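Local coordinates for galactose-binding-like protein (Bacteroides thetaiotaomicron, PDB 7M1B) that is a SusE-like protein that probably binds carbohydrate and may also have a degradative role, at residues Gln264-Ser277 with Val369-Ile381. Sequence-based numbering, arbitrary orientation.
With EDO (1,2-ethanediol), chain B.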
loop_
_atom_site.group_PDB
_atom_site.type_symbol
_atom_site.label_atom_id
_atom_site.label_comp_id
_atom_site.label_asym_id
_atom_site.label_seq_id
_atom_site.Cartn_x
_atom_site.Cartn_y
_atom_site.Cartn_z
ATOM N N GLN A 264 10.372 -11.815 -2.277
ATOM C CA GLN A 264 10.219 -11.756 -3.718
ATOM C C GLN A 264 9.825 -10.324 -4.039
ATOM O O GLN A 264 9.387 -9.580 -3.137
ATOM C CB GLN A 264 9.112 -12.660 -4.243
ATOM C CG GLN A 264 7.756 -12.426 -3.614
ATOM C CD GLN A 264 6.689 -13.273 -4.288
ATOM O OE1 GLN A 264 6.746 -13.521 -5.509
ATOM N NE2 GLN A 264 5.745 -13.767 -3.462
ATOM N N THR A 265 9.886 -9.998 -5.329
ATOM C CA THR A 265 9.471 -8.658 -5.760
ATOM C C THR A 265 8.063 -8.727 -6.344
ATOM O O THR A 265 7.758 -9.640 -7.107
ATOM C CB THR A 265 10.448 -8.145 -6.811
ATOM O OG1 THR A 265 11.726 -8.067 -6.146
ATOM C CG2 THR A 265 10.102 -6.732 -7.261
ATOM N N ALA A 266 7.245 -7.716 -6.073
ATOM C CA ALA A 266 5.862 -7.729 -6.547
ATOM C C ALA A 266 5.352 -6.313 -6.765
ATOM O O ALA A 266 5.773 -5.402 -6.091
ATOM C CB ALA A 266 4.977 -8.475 -5.554
ATOM N N GLN A 267 4.387 -6.187 -7.683
ATOM C CA GLN A 267 3.538 -5.016 -7.830
ATOM C C GLN A 267 2.383 -5.187 -6.859
ATOM O O GLN A 267 1.626 -6.145 -6.989
ATOM C CB GLN A 267 3.029 -4.921 -9.299
ATOM C CG GLN A 267 2.401 -3.555 -9.614
ATOM C CD GLN A 267 3.345 -2.373 -9.576
ATOM O OE1 GLN A 267 4.441 -2.365 -10.147
ATOM N NE2 GLN A 267 2.896 -1.324 -8.912
ATOM N N LEU A 268 2.265 -4.325 -5.829
ATOM C CA LEU A 268 1.302 -4.538 -4.766
ATOM C C LEU A 268 -0.044 -3.894 -5.069
ATOM O O LEU A 268 -0.123 -2.727 -5.544
ATOM C CB LEU A 268 1.887 -3.965 -3.475
ATOM C CG LEU A 268 3.109 -4.709 -2.951
ATOM C CD1 LEU A 268 3.659 -4.057 -1.648
ATOM C CD2 LEU A 268 2.783 -6.189 -2.661
ATOM N N SER A 269 -1.102 -4.588 -4.678
ATOM C CA SER A 269 -2.475 -4.139 -4.801
ATOM C C SER A 269 -3.033 -3.649 -3.473
ATOM O O SER A 269 -3.593 -2.575 -3.408
ATOM C CB SER A 269 -3.390 -5.154 -5.438
ATOM O OG SER A 269 -3.343 -6.390 -4.684
ATOM N N ARG A 270 -2.985 -4.492 -2.459
ATOM C CA ARG A 270 -3.611 -4.159 -1.179
ATOM C C ARG A 270 -3.069 -5.104 -0.105
ATOM O O ARG A 270 -2.314 -6.039 -0.422
ATOM C CB ARG A 270 -5.120 -4.430 -1.373
ATOM C CG ARG A 270 -5.474 -5.900 -1.564
ATOM C CD ARG A 270 -6.983 -6.062 -1.913
ATOM N NE ARG A 270 -7.369 -7.479 -2.002
ATOM C CZ ARG A 270 -7.723 -8.328 -1.017
ATOM N NH1 ARG A 270 -7.784 -7.957 0.255
ATOM N NH2 ARG A 270 -8.016 -9.577 -1.342
ATOM N N PHE A 271 -3.324 -4.771 1.169
ATOM C CA PHE A 271 -2.994 -5.722 2.216
ATOM C C PHE A 271 -4.104 -5.695 3.262
ATOM O O PHE A 271 -4.943 -4.791 3.290
ATOM C CB PHE A 271 -1.612 -5.380 2.825
ATOM C CG PHE A 271 -1.532 -4.122 3.668
ATOM C CD1 PHE A 271 -1.430 -2.842 3.086
ATOM C CD2 PHE A 271 -1.732 -4.196 5.049
ATOM C CE1 PHE A 271 -1.380 -1.691 3.886
ATOM C CE2 PHE A 271 -1.675 -3.046 5.840
ATOM C CZ PHE A 271 -1.572 -1.768 5.263
ATOM N N THR A 272 -4.107 -6.755 4.081
ATOM C CA THR A 272 -5.069 -6.906 5.168
ATOM C C THR A 272 -4.262 -6.973 6.472
ATOM O O THR A 272 -3.206 -7.641 6.527
ATOM C CB THR A 272 -5.916 -8.182 5.090
ATOM O OG1 THR A 272 -6.469 -8.170 3.774
ATOM C CG2 THR A 272 -7.020 -8.240 6.119
ATOM N N SER A 273 -4.720 -6.235 7.510
ATOM C CA SER A 273 -3.979 -6.105 8.777
ATOM C C SER A 273 -4.914 -6.560 9.898
ATOM O O SER A 273 -6.114 -6.213 9.927
ATOM C CB SER A 273 -3.661 -4.603 9.001
ATOM O OG SER A 273 -2.965 -4.496 10.216
ATOM N N TRP A 274 -4.409 -7.462 10.768
ATOM C CA TRP A 274 -5.133 -7.822 11.975
ATOM C C TRP A 274 -4.420 -7.379 13.233
ATOM O O TRP A 274 -3.219 -7.577 13.343
ATOM C CB TRP A 274 -5.279 -9.349 12.099
ATOM C CG TRP A 274 -6.264 -9.916 11.112
ATOM C CD1 TRP A 274 -7.546 -10.280 11.409
ATOM C CD2 TRP A 274 -5.999 -10.351 9.771
ATOM N NE1 TRP A 274 -8.115 -10.924 10.333
ATOM C CE2 TRP A 274 -7.187 -10.973 9.313
ATOM C CE3 TRP A 274 -4.907 -10.240 8.889
ATOM C CZ2 TRP A 274 -7.317 -11.475 7.998
ATOM C CZ3 TRP A 274 -5.019 -10.801 7.619
ATOM C CH2 TRP A 274 -6.208 -11.390 7.176
ATOM N N GLN A 275 -5.211 -6.785 14.162
ATOM C CA GLN A 275 -4.712 -6.421 15.475
ATOM C C GLN A 275 -4.625 -7.674 16.377
ATOM O O GLN A 275 -5.385 -8.637 16.204
ATOM C CB GLN A 275 -5.703 -5.474 16.185
ATOM C CG GLN A 275 -5.758 -4.092 15.502
ATOM C CD GLN A 275 -6.900 -3.306 16.109
ATOM O OE1 GLN A 275 -7.073 -3.252 17.330
ATOM N NE2 GLN A 275 -7.668 -2.671 15.233
ATOM N N ARG A 276 -3.739 -7.603 17.400
ATOM C CA ARG A 276 -3.691 -8.699 18.392
ATOM C C ARG A 276 -5.024 -8.608 19.154
ATOM O O ARG A 276 -5.570 -7.532 19.450
ATOM C CB ARG A 276 -2.500 -8.423 19.355
ATOM C CG ARG A 276 -2.475 -9.341 20.578
ATOM C CD ARG A 276 -3.203 -8.737 21.768
ATOM N NE ARG A 276 -2.502 -7.509 22.247
ATOM C CZ ARG A 276 -1.557 -7.517 23.222
ATOM N NH1 ARG A 276 -1.256 -8.662 23.884
ATOM N NH2 ARG A 276 -0.960 -6.392 23.485
ATOM N N SER A 277 -5.569 -9.785 19.526
ATOM C CA SER A 277 -6.957 -9.879 19.942
ATOM C C SER A 277 -7.104 -10.577 21.288
ATOM O O SER A 277 -7.653 -9.973 22.211
ATOM C CB SER A 277 -7.736 -10.566 18.852
ATOM O OG SER A 277 -7.144 -11.877 18.674
ATOM N N VAL A 369 4.002 -1.115 19.940
ATOM C CA VAL A 369 3.436 -1.662 18.708
ATOM C C VAL A 369 3.236 -3.156 18.921
ATOM O O VAL A 369 4.236 -3.807 19.119
ATOM C CB VAL A 369 4.414 -1.346 17.547
ATOM C CG1 VAL A 369 3.874 -1.962 16.250
ATOM C CG2 VAL A 369 4.484 0.191 17.339
ATOM N N VAL A 370 2.008 -3.644 18.625
ATOM C CA VAL A 370 1.760 -5.084 18.775
ATOM C C VAL A 370 0.714 -5.373 17.689
ATOM O O VAL A 370 -0.267 -4.627 17.573
ATOM C CB VAL A 370 1.137 -5.478 20.126
ATOM C CG1 VAL A 370 0.941 -7.007 20.174
ATOM C CG2 VAL A 370 2.073 -5.108 21.274
ATOM N N MET A 371 0.980 -6.348 16.828
ATOM C CA MET A 371 -0.027 -6.711 15.796
ATOM C C MET A 371 -0.156 -8.214 15.673
ATOM O O MET A 371 0.663 -8.927 16.183
ATOM C CB MET A 371 0.397 -6.100 14.469
ATOM C CG MET A 371 0.091 -4.542 14.466
ATOM S SD MET A 371 -1.657 -3.875 14.897
ATOM C CE MET A 371 -2.419 -4.247 13.319
ATOM N N GLN A 372 -1.163 -8.694 14.888
ATOM C CA GLN A 372 -1.401 -10.153 14.873
ATOM C C GLN A 372 -0.983 -10.720 13.512
ATOM O O GLN A 372 -0.497 -11.854 13.435
ATOM C CB GLN A 372 -2.913 -10.464 15.049
ATOM C CG GLN A 372 -3.273 -11.932 15.160
ATOM C CD GLN A 372 -4.777 -11.994 15.300
ATOM O OE1 GLN A 372 -5.530 -11.977 14.296
ATOM N NE2 GLN A 372 -5.258 -12.123 16.527
ATOM N N GLN A 373 -1.254 -10.008 12.414
ATOM C CA GLN A 373 -1.106 -10.659 11.081
ATOM C C GLN A 373 -1.114 -9.604 9.979
ATOM O O GLN A 373 -1.862 -8.619 10.106
ATOM C CB GLN A 373 -2.242 -11.684 10.859
ATOM C CG GLN A 373 -1.932 -12.676 9.729
ATOM C CD GLN A 373 -1.054 -13.891 10.054
ATOM O OE1 GLN A 373 -0.685 -14.619 9.142
ATOM N NE2 GLN A 373 -0.435 -13.949 11.227
ATOM N N LEU A 374 -0.355 -9.860 8.872
ATOM C CA LEU A 374 -0.403 -8.957 7.697
ATOM C C LEU A 374 -0.365 -9.838 6.445
ATOM O O LEU A 374 0.510 -10.742 6.384
ATOM C CB LEU A 374 0.865 -8.114 7.624
ATOM C CG LEU A 374 1.030 -7.081 8.714
ATOM C CD1 LEU A 374 2.401 -6.413 8.561
ATOM C CD2 LEU A 374 -0.102 -6.047 8.579
ATOM N N TRP A 375 -1.425 -9.760 5.630
ATOM C CA TRP A 375 -1.397 -10.479 4.360
ATOM C C TRP A 375 -1.309 -9.486 3.212
ATOM O O TRP A 375 -2.109 -8.581 3.160
ATOM C CB TRP A 375 -2.669 -11.320 4.202
ATOM C CG TRP A 375 -2.754 -12.528 5.096
ATOM C CD1 TRP A 375 -1.844 -12.893 6.052
ATOM C CD2 TRP A 375 -3.875 -13.425 5.168
ATOM N NE1 TRP A 375 -2.308 -14.024 6.680
ATOM C CE2 TRP A 375 -3.556 -14.365 6.161
ATOM C CE3 TRP A 375 -5.079 -13.593 4.423
ATOM C CZ2 TRP A 375 -4.426 -15.420 6.493
ATOM C CZ3 TRP A 375 -5.901 -14.654 4.765
ATOM C CH2 TRP A 375 -5.600 -15.568 5.784
ATOM N N PHE A 376 -0.388 -9.728 2.257
ATOM C CA PHE A 376 -0.157 -8.798 1.139
ATOM C C PHE A 376 -0.683 -9.448 -0.151
ATOM O O PHE A 376 -0.519 -10.655 -0.327
ATOM C CB PHE A 376 1.322 -8.477 1.001
ATOM C CG PHE A 376 1.770 -7.369 1.923
ATOM C CD1 PHE A 376 1.577 -7.422 3.281
ATOM C CD2 PHE A 376 2.252 -6.173 1.360
ATOM C CE1 PHE A 376 1.974 -6.333 4.056
ATOM C CE2 PHE A 376 2.656 -5.112 2.146
ATOM C CZ PHE A 376 2.371 -5.153 3.481
ATOM N N TYR A 377 -1.194 -8.616 -1.041
ATOM C CA TYR A 377 -1.740 -9.082 -2.299
ATOM C C TYR A 377 -1.075 -8.340 -3.420
ATOM O O TYR A 377 -0.788 -7.158 -3.260
ATOM C CB TYR A 377 -3.261 -8.891 -2.398
ATOM C CG TYR A 377 -4.020 -9.737 -1.394
ATOM C CD1 TYR A 377 -4.163 -9.294 -0.068
ATOM C CD2 TYR A 377 -4.526 -10.980 -1.732
ATOM C CE1 TYR A 377 -4.807 -10.065 0.888
ATOM C CE2 TYR A 377 -5.191 -11.767 -0.794
ATOM C CZ TYR A 377 -5.332 -11.301 0.514
ATOM O OH TYR A 377 -6.002 -12.054 1.443
ATOM N N GLY A 378 -0.875 -9.000 -4.575
ATOM C CA GLY A 378 -0.347 -8.256 -5.718
ATOM C C GLY A 378 0.050 -9.276 -6.804
ATOM O O GLY A 378 -0.370 -10.445 -6.796
ATOM N N THR A 379 0.970 -8.856 -7.649
ATOM C CA THR A 379 1.412 -9.657 -8.780
ATOM C C THR A 379 2.929 -9.815 -8.683
ATOM O O THR A 379 3.649 -8.835 -8.873
ATOM C CB THR A 379 1.038 -8.987 -10.124
ATOM O OG1 THR A 379 -0.375 -8.653 -10.164
ATOM C CG2 THR A 379 1.483 -9.892 -11.269
ATOM N N PRO A 380 3.432 -11.040 -8.429
ATOM C CA PRO A 380 4.862 -11.285 -8.435
ATOM C C PRO A 380 5.492 -10.931 -9.774
ATOM O O PRO A 380 4.876 -11.036 -10.857
ATOM C CB PRO A 380 5.006 -12.810 -8.227
ATOM C CG PRO A 380 3.696 -13.156 -7.545
ATOM C CD PRO A 380 2.639 -12.254 -8.190
ATOM N N ILE A 381 6.731 -10.481 -9.695
ATOM C CA ILE A 381 7.384 -10.091 -10.941
ATOM C C ILE A 381 7.884 -11.270 -11.819
ATOM O O ILE A 381 7.845 -11.087 -13.058
ATOM C CB ILE A 381 8.172 -8.774 -10.854
ATOM C CG1 ILE A 381 7.158 -7.628 -10.867
ATOM C CG2 ILE A 381 9.179 -8.659 -11.981
ATOM C CD1 ILE A 381 7.671 -6.360 -10.283
HETATM C C1 EDO B . 1.397 -11.416 26.077
HETATM O O1 EDO B . 0.003 -11.446 26.365
HETATM C C2 EDO B . 1.735 -10.190 25.307
HETATM O O2 EDO B . 1.018 -8.962 25.642
HETATM O O HOH W 1 -7.302 -10.829 3.251
HETATM O O HOH W 2 -7.463 -9.960 15.034
HETATM O O HOH W 3 -2.919 -5.070 18.254
HETATM O O HOH W 4 -3.767 -12.274 19.093
#
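Two antiparallel strands of the galactose-binding-like beta-sandwich, 265-274 and the C-terminal 370-380, pair here, and classic beta bulges interrupt them twice. At one, Ser269 and Arg270 both face Tyr377; at the other, Gln372 and Gln373 face Trp274, whose carbonyl O takes both their amides, Gln372 N at 2.8 Å and Gln373 N at 3.3 Å. On the face carrying Arg270, Trp274, Trp375 and Tyr377, the Arg270 guanidinium lies flat over the Tyr377 ring in a cation-pi stack, CZ 3.8 Å from the ring centroid and the planes 13° apart. Arg270 CG sits between its own N and carbonyl carbon (chi1 67°), the extended chain beyond carries the guanidinium across the ring, and NE pairs with Glu202. Trp274 turns its six-membered edge onto the face of Trp375, T-shaped, with CH2 3.7 Å from Trp375 CD2. Trp375 NE1 donates to a lone pair of Gln373 OE1 at 3.0 Å, which helps fix the indole's rotation. Without the indole, as with an alanine at Trp375, the Trp274 edge would probably lose its aromatic face, and Gln373 OE1 one donor, keeping Gly234 N. On the other face, Phe271 CB sits over the centre of the Phe376 ring, while Leu268 CD1 meets its edge 3.9 Å from Phe376 CD2. Phe376 packs inward against Met262, before the corner at Gln264, and Phe357 of strand 352-362, while strand 341-344 hydrogen-bonds along the other edge of 265-274.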